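Local coordinates for enterochelin esterase (Salmonella enterica subsp. enterica serovar Typhimurium, PDB 3MGA), which probably hydrolyses the ester bonds of ferric enterobactin (enterochelin), which would free the iron carried by this siderophore, at residues L207-F212 / A286-G291; R282-G287 / F306-S311; L310-S315 / G390-G395; I345-G350 / I374-V379. All coordinates share one frame; numbering follows the deposited sequence. Where two conformers were deposited one is given.

The four contacts belong to one mixed sheet of an alpha/beta-hydrolase-type domain and to the helix packed on it. Contact 1 ties strand 204-207 to strand 284-288, contact 2 adds strand 308-312, and contact 4 adds strands 344-350 and 373-379 beyond it. Contact 3 lays helix 385-399 on strand 308-312; its centre is about 9 Å from that of contact 1 and about 7 Å from that of contact 4. Contacts 1 and 4 do not touch, their nearest atoms being about 7 Å apart. The probable active site lies at contact 1, whose GxSxG sequence fits a nucleophile elbow; a glycerol bonds S289 OG there, and S315 of contact 3 is hydrogen-bonded to the same hydroxyl.

Contact 1: L207-F212 / A286-G291; sequences LLDGQF and AGQSFG
L208 and A286 join the end of one strand to its parallel neighbour: the N-H of L208 gives a bond of 3.0 Å to A286 O, almost straight at the hydrogen (172°). L207 forms the parallel bridge with A286, and L207 CG meets A286 CB at 4.4 Å on one face of the sheet. The tight part belongs to L208. Its CG sits beside the backbone N (chi1 -61°), which carries the branch across G287 until CD1 comes 3.3 Å from G291 O. Two glycines thus line the path of this leucine; with S289, whose phi is 62°, they fit the strained GxSxG turn of a nucleophile elbow. The other side is looser and watered. D209 and Q288 pass one another on opposed courses, D209 OD2 and Q288 OE1 staying 4.1 Å apart. A water fills in between, donating to D209 OD2 (2.8 Å) and to Q288 OE1 and accepting from Q288 N. A second water donates to L208 O and A286 O and accepts from Q288 NE2. D209 OD1 takes a bond from Q211 NE2 and a salt bridge from R248, while Q288 OE1 also bonds W213 NE1. Around the contact, L208 packs on F258 and W259 of helix 256-273, L207 meets L392 of helix 385-399, and strand 236-240 bonds the backbone of L207.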
loop_
_atom_site.group_PDB
_atom_site.type_symbol
_atom_site.label_atom_id
_atom_site.label_comp_id
_atom_site.label_asym_id
_atom_site.label_seq_id
_atom_site.Cartn_x
_atom_site.Cartn_y
_atom_site.Cartn_z
ATOM N N LEU A 207 -3.616 -5.323 -11.924
ATOM C CA LEU A 207 -3.203 -4.513 -10.794
ATOM C C LEU A 207 -3.687 -3.081 -10.936
ATOM O O LEU A 207 -3.314 -2.371 -11.876
ATOM C CB LEU A 207 -1.690 -4.552 -10.590
ATOM C CG LEU A 207 -1.086 -5.798 -9.928
ATOM C CD1 LEU A 207 -1.355 -7.070 -10.702
ATOM C CD2 LEU A 207 0.405 -5.598 -9.765
ATOM N N LEU A 208 -4.519 -2.662 -9.990
ATOM C CA LEU A 208 -5.048 -1.312 -9.981
ATOM C C LEU A 208 -3.943 -0.392 -9.457
ATOM O O LEU A 208 -2.925 -0.877 -8.959
ATOM C CB LEU A 208 -6.320 -1.251 -9.145
ATOM C CG LEU A 208 -7.439 -2.147 -9.686
ATOM C CD1 LEU A 208 -8.604 -2.224 -8.697
ATOM C CD2 LEU A 208 -7.915 -1.678 -11.090
ATOM N N ASP A 209 -4.132 0.923 -9.569
ATOM C CA ASP A 209 -3.093 1.878 -9.187
ATOM C C ASP A 209 -1.793 1.495 -9.900
ATOM O O ASP A 209 -0.704 1.510 -9.322
ATOM C CB ASP A 209 -2.940 1.961 -7.670
ATOM C CG ASP A 209 -4.099 2.705 -7.008
ATOM O OD1 ASP A 209 -4.474 3.786 -7.508
ATOM O OD2 ASP A 209 -4.621 2.235 -5.979
ATOM N N GLY A 210 -1.932 1.155 -11.177
ATOM C CA GLY A 210 -0.806 0.744 -12.010
ATOM C C GLY A 210 0.320 1.754 -12.110
ATOM O O GLY A 210 1.488 1.381 -12.223
ATOM N N GLN A 211 -0.033 3.038 -12.079
ATOM C CA GLN A 211 0.955 4.103 -12.162
ATOM C C GLN A 211 2.001 3.967 -11.040
ATOM O O GLN A 211 3.200 4.133 -11.276
ATOM C CB GLN A 211 0.284 5.490 -12.157
ATOM C CG GLN A 211 -0.424 5.926 -10.856
ATOM C CD GLN A 211 -1.613 5.053 -10.434
ATOM O OE1 GLN A 211 -2.180 4.316 -11.233
ATOM N NE2 GLN A 211 -1.997 5.155 -9.157
ATOM N N PHE A 212 1.544 3.617 -9.843
ATOM C CA PHE A 212 2.425 3.466 -8.694
ATOM C C PHE A 212 3.320 2.247 -8.831
ATOM O O PHE A 212 4.537 2.337 -8.649
ATOM C CB PHE A 212 1.586 3.331 -7.419
ATOM C CG PHE A 212 2.395 3.355 -6.162
ATOM C CD1 PHE A 212 2.675 4.559 -5.532
ATOM C CD2 PHE A 212 2.873 2.183 -5.606
ATOM C CE1 PHE A 212 3.426 4.584 -4.376
ATOM C CE2 PHE A 212 3.612 2.197 -4.454
ATOM C CZ PHE A 212 3.891 3.393 -3.832
ATOM N N ALA A 286 -6.117 -7.379 -8.350
ATOM C CA ALA A 286 -5.448 -6.996 -7.119
ATOM C C ALA A 286 -5.443 -5.488 -6.970
ATOM O O ALA A 286 -5.219 -4.767 -7.936
ATOM C CB ALA A 286 -4.006 -7.550 -7.122
ATOM N N GLY A 287 -5.685 -5.009 -5.758
ATOM C CA GLY A 287 -5.706 -3.571 -5.496
ATOM C C GLY A 287 -5.582 -3.229 -4.023
ATOM O O GLY A 287 -5.759 -4.090 -3.158
ATOM N N GLN A 288 -5.274 -1.961 -3.737
ATOM C CA GLN A 288 -5.111 -1.493 -2.375
ATOM C C GLN A 288 -6.032 -0.318 -2.089
ATOM O O GLN A 288 -6.255 0.528 -2.953
ATOM C CB GLN A 288 -3.668 -1.050 -2.128
ATOM C CG GLN A 288 -2.617 -2.031 -2.602
ATOM C CD GLN A 288 -2.418 -2.003 -4.100
ATOM O OE1 GLN A 288 -2.448 -0.941 -4.716
ATOM N NE2 GLN A 288 -2.171 -3.166 -4.688
ATOM N N SER A 289 -6.549 -0.265 -0.862
ATOM C CA SER A 289 -7.423 0.823 -0.420
ATOM C C SER A 289 -8.674 0.795 -1.315
ATOM O O SER A 289 -9.332 -0.251 -1.366
ATOM C CB SER A 289 -6.649 2.141 -0.449
ATOM O OG SER A 289 -7.317 3.142 0.287
ATOM N N PHE A 290 -9.025 1.873 -2.029
ATOM C CA PHE A 290 -10.205 1.775 -2.914
ATOM C C PHE A 290 -9.991 0.686 -3.959
ATOM O O PHE A 290 -10.957 0.155 -4.508
ATOM C CB PHE A 290 -10.586 3.075 -3.640
ATOM C CG PHE A 290 -11.308 4.085 -2.794
ATOM C CD1 PHE A 290 -12.308 3.701 -1.916
ATOM C CD2 PHE A 290 -11.094 5.445 -3.000
ATOM C CE1 PHE A 290 -13.011 4.651 -1.177
ATOM C CE2 PHE A 290 -11.791 6.393 -2.272
ATOM C CZ PHE A 290 -12.750 5.996 -1.356
ATOM N N GLY A 291 -8.726 0.380 -4.248
ATOM C CA GLY A 291 -8.385 -0.670 -5.204
ATOM C C GLY A 291 -8.790 -2.041 -4.691
ATOM O O GLY A 291 -9.139 -2.929 -5.476
HETATM O O HOH W 1 -2.450 -3.423 -7.539
HETATM O O HOH W 2 -4.695 -0.530 -6.057
#

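Contact 2: R282-G287 / F306-S311; sequences RTVVAG and FGCVLS
L310 O is gripped twice by the neighbouring strand: G287 N donates to it at 3.0 Å, and A286 CA offers a weaker C-H contact at 3.4 Å. C308 O is met in the same way, by V285 N at 3.0 Å and by the CA-H of V284. In return V285 O accepts from L310 N, and T283 O from C308 N. This alternation is the ladder of parallel strands, here 4.8 Å apart and 8° from exact alignment. Strands 284-288 and 308-312 are the two arms of a beta-alpha-beta unit whose helix 290-301 lies between them in the chain; V285 and V309 face that helix at A295. On the other face V284 CG2 rests against C308 CB at 3.6 Å, and A286 CB against L310 CB at 3.7 Å. C308 SG lies beside its own backbone N (chi1 -54°), which sets the sulfur 3.9 Å from R282 CA; L396 and L399 of helix 385-399 cover this face at V284. At the start of the pair, T283 CG2 approaches the F306 ring obliquely, 3.9 Å from CD1. T283 OG1 turns to R305 and to D279 O instead, and W259 meets the F306 ring edge-to-face.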
loop_
_atom_site.group_PDB
_atom_site.type_symbol
_atom_site.label_atom_id
_atom_site.label_comp_id
_atom_site.label_asym_id
_atom_site.label_seq_id
_atom_site.Cartn_x
_atom_site.Cartn_y
_atom_site.Cartn_z
ATOM N N ARG A 282 -8.011 -18.529 -12.306
ATOM C CA ARG A 282 -6.640 -18.023 -12.157
ATOM C C ARG A 282 -6.498 -16.590 -12.648
ATOM O O ARG A 282 -5.390 -16.134 -12.908
ATOM C CB ARG A 282 -5.617 -18.914 -12.853
ATOM C CG ARG A 282 -5.869 -19.210 -14.316
ATOM C CD ARG A 282 -4.635 -19.869 -14.880
ATOM N NE ARG A 282 -4.880 -20.636 -16.091
ATOM C CZ ARG A 282 -5.005 -21.960 -16.141
ATOM N NH1 ARG A 282 -4.893 -22.703 -15.049
ATOM N NH2 ARG A 282 -5.226 -22.550 -17.309
ATOM N N THR A 283 -7.624 -15.890 -12.750
ATOM C CA THR A 283 -7.645 -14.521 -13.189
ATOM C C THR A 283 -7.694 -13.650 -11.948
ATOM O O THR A 283 -8.668 -13.677 -11.174
ATOM C CB THR A 283 -8.837 -14.256 -14.106
ATOM O OG1 THR A 283 -8.759 -15.135 -15.244
ATOM C CG2 THR A 283 -8.835 -12.818 -14.579
ATOM N N VAL A 284 -6.637 -12.867 -11.758
ATOM C CA VAL A 284 -6.531 -12.031 -10.595
ATOM C C VAL A 284 -6.841 -10.567 -10.810
ATOM O O VAL A 284 -6.561 -9.995 -11.851
ATOM C CB VAL A 284 -5.107 -12.110 -9.996
ATOM C CG1 VAL A 284 -4.897 -11.016 -8.908
ATOM C CG2 VAL A 284 -4.836 -13.505 -9.449
ATOM N N VAL A 285 -7.448 -9.983 -9.790
ATOM C CA VAL A 285 -7.703 -8.576 -9.736
ATOM C C VAL A 285 -7.133 -8.229 -8.356
ATOM O O VAL A 285 -7.556 -8.772 -7.329
ATOM C CB VAL A 285 -9.172 -8.228 -9.906
ATOM C CG1 VAL A 285 -9.376 -6.755 -9.679
ATOM C CG2 VAL A 285 -9.645 -8.631 -11.325
ATOM N N ALA A 286 -6.117 -7.379 -8.350
ATOM C CA ALA A 286 -5.448 -6.996 -7.119
ATOM C C ALA A 286 -5.443 -5.488 -6.970
ATOM O O ALA A 286 -5.219 -4.767 -7.936
ATOM C CB ALA A 286 -4.006 -7.550 -7.122
ATOM N N GLY A 287 -5.685 -5.009 -5.758
ATOM C CA GLY A 287 -5.706 -3.571 -5.496
ATOM C C GLY A 287 -5.582 -3.229 -4.023
ATOM O O GLY A 287 -5.759 -4.090 -3.158
ATOM N N PHE A 306 -13.466 -12.821 -13.181
ATOM C CA PHE A 306 -12.473 -12.547 -12.140
ATOM C C PHE A 306 -12.726 -13.448 -10.934
ATOM O O PHE A 306 -13.525 -13.120 -10.054
ATOM C CB PHE A 306 -12.521 -11.068 -11.725
ATOM C CG PHE A 306 -12.512 -10.107 -12.886
ATOM C CD1 PHE A 306 -11.376 -9.942 -13.662
ATOM C CD2 PHE A 306 -13.637 -9.351 -13.185
ATOM C CE1 PHE A 306 -11.360 -9.056 -14.729
ATOM C CE2 PHE A 306 -13.629 -8.453 -14.249
ATOM C CZ PHE A 306 -12.483 -8.306 -15.019
ATOM N N GLY A 307 -12.034 -14.582 -10.892
ATOM C CA GLY A 307 -12.207 -15.549 -9.814
ATOM C C GLY A 307 -11.285 -15.383 -8.628
ATOM O O GLY A 307 -11.530 -15.963 -7.571
ATOM N N CYS A 308 -10.229 -14.591 -8.789
ATOM C CA CYS A 308 -9.262 -14.377 -7.718
ATOM C C CYS A 308 -9.196 -12.903 -7.328
ATOM O O CYS A 308 -8.969 -12.037 -8.167
ATOM C CB CYS A 308 -7.879 -14.872 -8.157
ATOM S SG CYS A 308 -7.864 -16.604 -8.735
ATOM N N VAL A 309 -9.408 -12.625 -6.050
ATOM C CA VAL A 309 -9.359 -11.269 -5.539
ATOM C C VAL A 309 -8.217 -11.113 -4.536
ATOM O O VAL A 309 -7.947 -12.013 -3.727
ATOM C CB VAL A 309 -10.682 -10.883 -4.845
ATOM C CG1 VAL A 309 -10.543 -9.559 -4.120
ATOM C CG2 VAL A 309 -11.824 -10.831 -5.852
ATOM N N LEU A 310 -7.526 -9.978 -4.633
ATOM C CA LEU A 310 -6.461 -9.633 -3.720
ATOM C C LEU A 310 -6.729 -8.214 -3.220
ATOM O O LEU A 310 -6.443 -7.230 -3.913
ATOM C CB LEU A 310 -5.088 -9.750 -4.386
ATOM C CG LEU A 310 -3.880 -9.276 -3.552
ATOM C CD1 LEU A 310 -3.947 -9.794 -2.124
ATOM C CD2 LEU A 310 -2.542 -9.660 -4.218
ATOM N N SER A 311 -7.320 -8.124 -2.032
ATOM C CA SER A 311 -7.615 -6.846 -1.413
ATOM C C SER A 311 -6.665 -6.566 -0.259
ATOM O O SER A 311 -6.625 -7.319 0.723
ATOM C CB SER A 311 -9.041 -6.793 -0.900
ATOM O OG SER A 311 -9.267 -5.560 -0.224
#

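Contact 3: L310-S315 / G390-G395; sequences LSQSGS and GGLTQG
L310 and Q312, two alternate residues on one face of strand 308-312, pack against helix 385-399, which runs nearly antiparallel over the sheet of the hydrolase domain. The axes of strand 310-312 and helix 390-395 approach to 9.4 Å at an angle of 159°. That spacing is bridged by the two strand side chains, which meet helix backbone as much as helix side chains. L310 combines an extended first torsion (chi1 174°) with chi2 at 45°, and together these send CD2 into the groove beside L392: the methyl lies 3.5 Å from L392 O, 3.8 Å from G395 CA and 4.0 Å from L392 CD2. G391 and G395 are one helical turn apart, joined by the bond from G395 N to G391 O, and both turn a bare backbone to the strand. Q312 carries its amide to the G391 end, its chain extended beyond CG, and crosses L392 at about a right angle. Q312 OE1 touches L392 CB at 3.6 Å, while Q312 NE2 lies 3.6 Å from G391 C. These are van der Waals approaches; the polar bonds of the amide go elsewhere. Q312 NE2 donates to W388 O one turn earlier in the helix and to E348 OE2 on the next strand, and Q312 OE1 receives a weak bond from Q288 NE2. The amide therefore stitches the helix to three adjacent strands of the sheet. L310 is flanked by V346 of strand 344-350, and L399, further along the helix, continues the cover over strand 308-312.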
loop_
_atom_site.group_PDB
_atom_site.type_symbol
_atom_site.label_atom_id
_atom_site.label_comp_id
_atom_site.label_asym_id
_atom_site.label_seq_id
_atom_site.Cartn_x
_atom_site.Cartn_y
_atom_site.Cartn_z
ATOM N N LEU A 310 -7.526 -9.978 -4.633
ATOM C CA LEU A 310 -6.461 -9.633 -3.720
ATOM C C LEU A 310 -6.729 -8.214 -3.220
ATOM O O LEU A 310 -6.443 -7.230 -3.913
ATOM C CB LEU A 310 -5.088 -9.750 -4.386
ATOM C CG LEU A 310 -3.880 -9.276 -3.552
ATOM C CD1 LEU A 310 -3.947 -9.794 -2.124
ATOM C CD2 LEU A 310 -2.542 -9.660 -4.218
ATOM N N SER A 311 -7.320 -8.124 -2.032
ATOM C CA SER A 311 -7.615 -6.846 -1.413
ATOM C C SER A 311 -6.665 -6.566 -0.259
ATOM O O SER A 311 -6.625 -7.319 0.723
ATOM C CB SER A 311 -9.041 -6.793 -0.900
ATOM O OG SER A 311 -9.267 -5.560 -0.224
ATOM N N GLN A 312 -5.908 -5.481 -0.389
ATOM C CA GLN A 312 -4.962 -5.060 0.636
ATOM C C GLN A 312 -5.508 -3.752 1.198
ATOM O O GLN A 312 -5.767 -2.816 0.441
ATOM C CB GLN A 312 -3.570 -4.835 0.032
ATOM C CG GLN A 312 -3.093 -5.974 -0.866
ATOM C CD GLN A 312 -1.663 -5.811 -1.341
ATOM O OE1 GLN A 312 -1.416 -5.669 -2.532
ATOM N NE2 GLN A 312 -0.715 -5.795 -0.405
ATOM N N SER A 313 -5.707 -3.702 2.517
ATOM C CA SER A 313 -6.254 -2.514 3.190
ATOM C C SER A 313 -7.534 -2.023 2.508
ATOM O O SER A 313 -7.742 -0.823 2.332
ATOM C CB SER A 313 -5.216 -1.393 3.247
ATOM O OG SER A 313 -4.110 -1.769 4.030
ATOM N N GLY A 314 -8.388 -2.967 2.132
ATOM C CA GLY A 314 -9.639 -2.647 1.448
ATOM C C GLY A 314 -10.488 -1.617 2.164
ATOM O O GLY A 314 -10.713 -1.707 3.371
ATOM N N SER A 315 -10.953 -0.624 1.409
ATOM C CA SER A 315 -11.783 0.441 1.959
ATOM C C SER A 315 -13.232 -0.028 2.069
ATOM O O SER A 315 -14.121 0.514 1.418
ATOM C CB SER A 315 -11.687 1.682 1.079
ATOM O OG SER A 315 -10.347 2.138 1.013
ATOM N N GLY A 390 4.924 -6.222 -0.489
ATOM C CA GLY A 390 5.221 -7.608 -0.119
ATOM C C GLY A 390 3.984 -8.479 -0.128
ATOM O O GLY A 390 4.034 -9.647 -0.498
ATOM N N GLY A 391 2.863 -7.913 0.297
ATOM C CA GLY A 391 1.608 -8.657 0.328
ATOM C C GLY A 391 1.081 -8.870 -1.072
ATOM O O GLY A 391 0.302 -9.796 -1.328
ATOM N N LEU A 392 1.512 -8.008 -1.985
ATOM C CA LEU A 392 1.082 -8.098 -3.362
ATOM C C LEU A 392 1.670 -9.394 -3.942
ATOM O O LEU A 392 0.951 -10.201 -4.525
ATOM C CB LEU A 392 1.572 -6.886 -4.162
ATOM C CG LEU A 392 0.729 -6.419 -5.357
ATOM C CD1 LEU A 392 1.562 -5.433 -6.206
ATOM C CD2 LEU A 392 0.237 -7.555 -6.216
ATOM N N THR A 393 2.974 -9.596 -3.762
ATOM C CA THR A 393 3.630 -10.786 -4.302
ATOM C C THR A 393 3.223 -12.045 -3.554
ATOM O O THR A 393 3.055 -13.103 -4.170
ATOM C CB THR A 393 5.174 -10.664 -4.334
ATOM O OG1 THR A 393 5.676 -10.434 -3.011
ATOM C CG2 THR A 393 5.597 -9.539 -5.253
ATOM N N GLN A 394 3.061 -11.939 -2.234
ATOM C CA GLN A 394 2.637 -13.092 -1.435
ATOM C C GLN A 394 1.203 -13.482 -1.785
ATOM O O GLN A 394 0.866 -14.665 -1.830
ATOM C CB GLN A 394 2.750 -12.812 0.060
ATOM C CG GLN A 394 2.314 -13.984 0.932
ATOM C CD GLN A 394 3.161 -15.226 0.726
ATOM O OE1 GLN A 394 4.334 -15.266 1.106
ATOM N NE2 GLN A 394 2.549 -16.272 0.179
ATOM N N GLY A 395 0.371 -12.478 -2.034
ATOM C CA GLY A 395 -1.021 -12.683 -2.392
ATOM C C GLY A 395 -1.186 -13.421 -3.698
ATOM O O GLY A 395 -2.070 -14.248 -3.831
#

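Contact 4: I345-G350 / I374-V379; sequences IVLEAG and IFWRQV
Strands 345-350 and 374-379 run parallel in exact one-to-one register, I345 opposite I374 through G350 opposite V379, with axes 4.6 Å apart at closest and directions 17° apart. The ladder starts with F375 N to I345 O, continues through L347 N to F375 O and R377 N to L347 O, weakens at A349 N to R377 O (3.3 Å), and ends with V379 N on A349 O. I345 and I374 run alongside each other, and their CD1 methyls meet at 3.6 Å. The bend of I374 at chi2 (-66°) brings its methyl back over I345, also close to I345 CB. On the same face the extended first torsion of W376 (179°) lets its six-membered ring come to L347: CD2 lies in the ring plane at the edge, 3.9 Å from W376 CZ3, whereas L347 O lies 3.8 Å from W376 CE3, oblique to the ring. Y364 of helix 354-367, the helix of this beta-alpha-beta unit, also meets the indole. The other face carries F375, whose edge takes I345 O at 3.5 Å from CD1, with V346 CG2 obliquely beside the ring. Further along, the aliphatic part of E348 crosses V379, E348 CG lying 3.7 Å from V379 CG2. Backbone bonds thus set the register, while the side chains add almost purely apolar contact. Even where E348 and R377 are paired, neither charge is spent across the strands: E348 OE2 bonds Q312 NE2 on the next strand, and R377 NH1, in the conformer given, bonds W376 O of its own.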
loop_
_atom_site.group_PDB
_atom_site.type_symbol
_atom_site.label_atom_id
_atom_site.label_comp_id
_atom_site.label_asym_id
_atom_site.label_seq_id
_atom_site.Cartn_x
_atom_site.Cartn_y
_atom_site.Cartn_z
ATOM N N ILE A 345 -10.132 -15.641 -2.295
ATOM C CA ILE A 345 -9.936 -14.271 -1.844
ATOM C C ILE A 345 -8.852 -14.115 -0.793
ATOM O O ILE A 345 -8.839 -14.834 0.204
ATOM C CB ILE A 345 -11.255 -13.700 -1.253
ATOM C CG1 ILE A 345 -12.420 -13.891 -2.230
ATOM C CG2 ILE A 345 -11.100 -12.255 -0.911
ATOM C CD1 ILE A 345 -13.737 -13.379 -1.709
ATOM N N VAL A 346 -7.919 -13.204 -1.060
ATOM C CA VAL A 346 -6.871 -12.863 -0.122
ATOM C C VAL A 346 -7.338 -11.523 0.437
ATOM O O VAL A 346 -7.562 -10.566 -0.308
ATOM C CB VAL A 346 -5.496 -12.714 -0.781
ATOM C CG1 VAL A 346 -4.496 -12.099 0.213
ATOM C CG2 VAL A 346 -4.999 -14.056 -1.300
ATOM N N LEU A 347 -7.524 -11.469 1.745
ATOM C CA LEU A 347 -8.019 -10.273 2.376
ATOM C C LEU A 347 -6.972 -9.854 3.395
ATOM O O LEU A 347 -6.777 -10.508 4.416
ATOM C CB LEU A 347 -9.383 -10.581 3.000
ATOM C CG LEU A 347 -10.340 -9.440 3.320
ATOM C CD1 LEU A 347 -10.610 -8.599 2.083
ATOM C CD2 LEU A 347 -11.637 -10.011 3.879
ATOM N N GLU A 348 -6.252 -8.787 3.063
ATOM C CA GLU A 348 -5.187 -8.275 3.905
ATOM C C GLU A 348 -5.508 -6.903 4.471
ATOM O O GLU A 348 -6.145 -6.077 3.811
ATOM C CB GLU A 348 -3.889 -8.211 3.107
ATOM C CG GLU A 348 -2.788 -7.390 3.768
ATOM C CD GLU A 348 -1.600 -7.202 2.864
ATOM O OE1 GLU A 348 -1.104 -8.221 2.328
ATOM O OE2 GLU A 348 -1.149 -6.039 2.707
ATOM N N ALA A 349 -5.046 -6.676 5.696
ATOM C CA ALA A 349 -5.235 -5.412 6.405
ATOM C C ALA A 349 -4.253 -5.354 7.568
ATOM O O ALA A 349 -3.912 -6.386 8.151
ATOM C CB ALA A 349 -6.651 -5.286 6.900
ATOM N N GLY A 350 -3.788 -4.152 7.892
ATOM C CA GLY A 350 -2.818 -3.970 8.962
ATOM C C GLY A 350 -3.446 -3.561 10.281
ATOM O O GLY A 350 -4.479 -2.904 10.300
ATOM N N ILE A 374 -11.044 -18.323 1.316
ATOM C CA ILE A 374 -10.646 -17.001 1.811
ATOM C C ILE A 374 -9.355 -17.089 2.613
ATOM O O ILE A 374 -9.234 -17.927 3.496
ATOM C CB ILE A 374 -11.703 -16.416 2.776
ATOM C CG1 ILE A 374 -13.116 -16.520 2.203
ATOM C CG2 ILE A 374 -11.365 -14.960 3.114
ATOM C CD1 ILE A 374 -13.345 -15.675 0.974
ATOM N N PHE A 375 -8.397 -16.219 2.310
ATOM C CA PHE A 375 -7.120 -16.182 3.022
ATOM C C PHE A 375 -7.009 -14.898 3.830
ATOM O O PHE A 375 -6.789 -13.838 3.270
ATOM C CB PHE A 375 -5.953 -16.220 2.040
ATOM C CG PHE A 375 -5.920 -17.439 1.178
ATOM C CD1 PHE A 375 -6.582 -17.459 -0.040
ATOM C CD2 PHE A 375 -5.211 -18.562 1.573
ATOM C CE1 PHE A 375 -6.547 -18.579 -0.839
ATOM C CE2 PHE A 375 -5.169 -19.684 0.779
ATOM C CZ PHE A 375 -5.838 -19.699 -0.427
ATOM N N TRP A 376 -7.153 -14.988 5.144
ATOM C CA TRP A 376 -7.038 -13.808 5.996
ATOM C C TRP A 376 -5.567 -13.570 6.358
ATOM O O TRP A 376 -4.896 -14.476 6.838
ATOM C CB TRP A 376 -7.891 -13.968 7.262
ATOM C CG TRP A 376 -7.791 -12.806 8.180
ATOM C CD1 TRP A 376 -7.020 -12.712 9.294
ATOM C CD2 TRP A 376 -8.456 -11.543 8.041
ATOM N NE1 TRP A 376 -7.170 -11.472 9.871
ATOM C CE2 TRP A 376 -8.045 -10.734 9.123
ATOM C CE3 TRP A 376 -9.365 -11.022 7.115
ATOM C CZ2 TRP A 376 -8.514 -9.435 9.311
ATOM C CZ3 TRP A 376 -9.830 -9.722 7.298
ATOM C CH2 TRP A 376 -9.402 -8.945 8.393
ATOM N N ARG A 377 -5.077 -12.356 6.121
ATOM C CA ARG A 377 -3.688 -12.008 6.425
ATOM C C ARG A 377 -3.594 -10.691 7.204
ATOM O O ARG A 377 -3.935 -9.632 6.686
ATOM C CB ARG A 377 -2.854 -11.931 5.135
ATOM C CG ARG A 377 -2.655 -13.285 4.410
ATOM C CD ARG A 377 -1.913 -14.284 5.311
ATOM N NE ARG A 377 -1.620 -15.570 4.676
ATOM C CZ ARG A 377 -2.436 -16.621 4.685
ATOM N NH1 ARG A 377 -3.624 -16.549 5.274
ATOM N NH2 ARG A 377 -2.071 -17.744 4.084
ATOM N N GLN A 378 -3.132 -10.776 8.450
ATOM C CA GLN A 378 -2.964 -9.607 9.317
ATOM C C GLN A 378 -1.533 -9.156 9.161
ATOM O O GLN A 378 -0.625 -9.981 9.159
ATOM C CB GLN A 378 -3.181 -9.946 10.787
ATOM C CG GLN A 378 -4.544 -10.472 11.099
ATOM C CD GLN A 378 -4.750 -10.755 12.574
ATOM O OE1 GLN A 378 -3.935 -10.374 13.420
ATOM N NE2 GLN A 378 -5.850 -11.425 12.891
ATOM N N VAL A 379 -1.331 -7.850 9.064
ATOM C CA VAL A 379 -0.009 -7.299 8.888
ATOM C C VAL A 379 0.333 -6.341 10.025
ATOM O O VAL A 379 -0.479 -5.507 10.421
ATOM C CB VAL A 379 0.106 -6.582 7.502
ATOM C CG1 VAL A 379 1.497 -6.020 7.283
ATOM C CG2 VAL A 379 -0.228 -7.553 6.387
#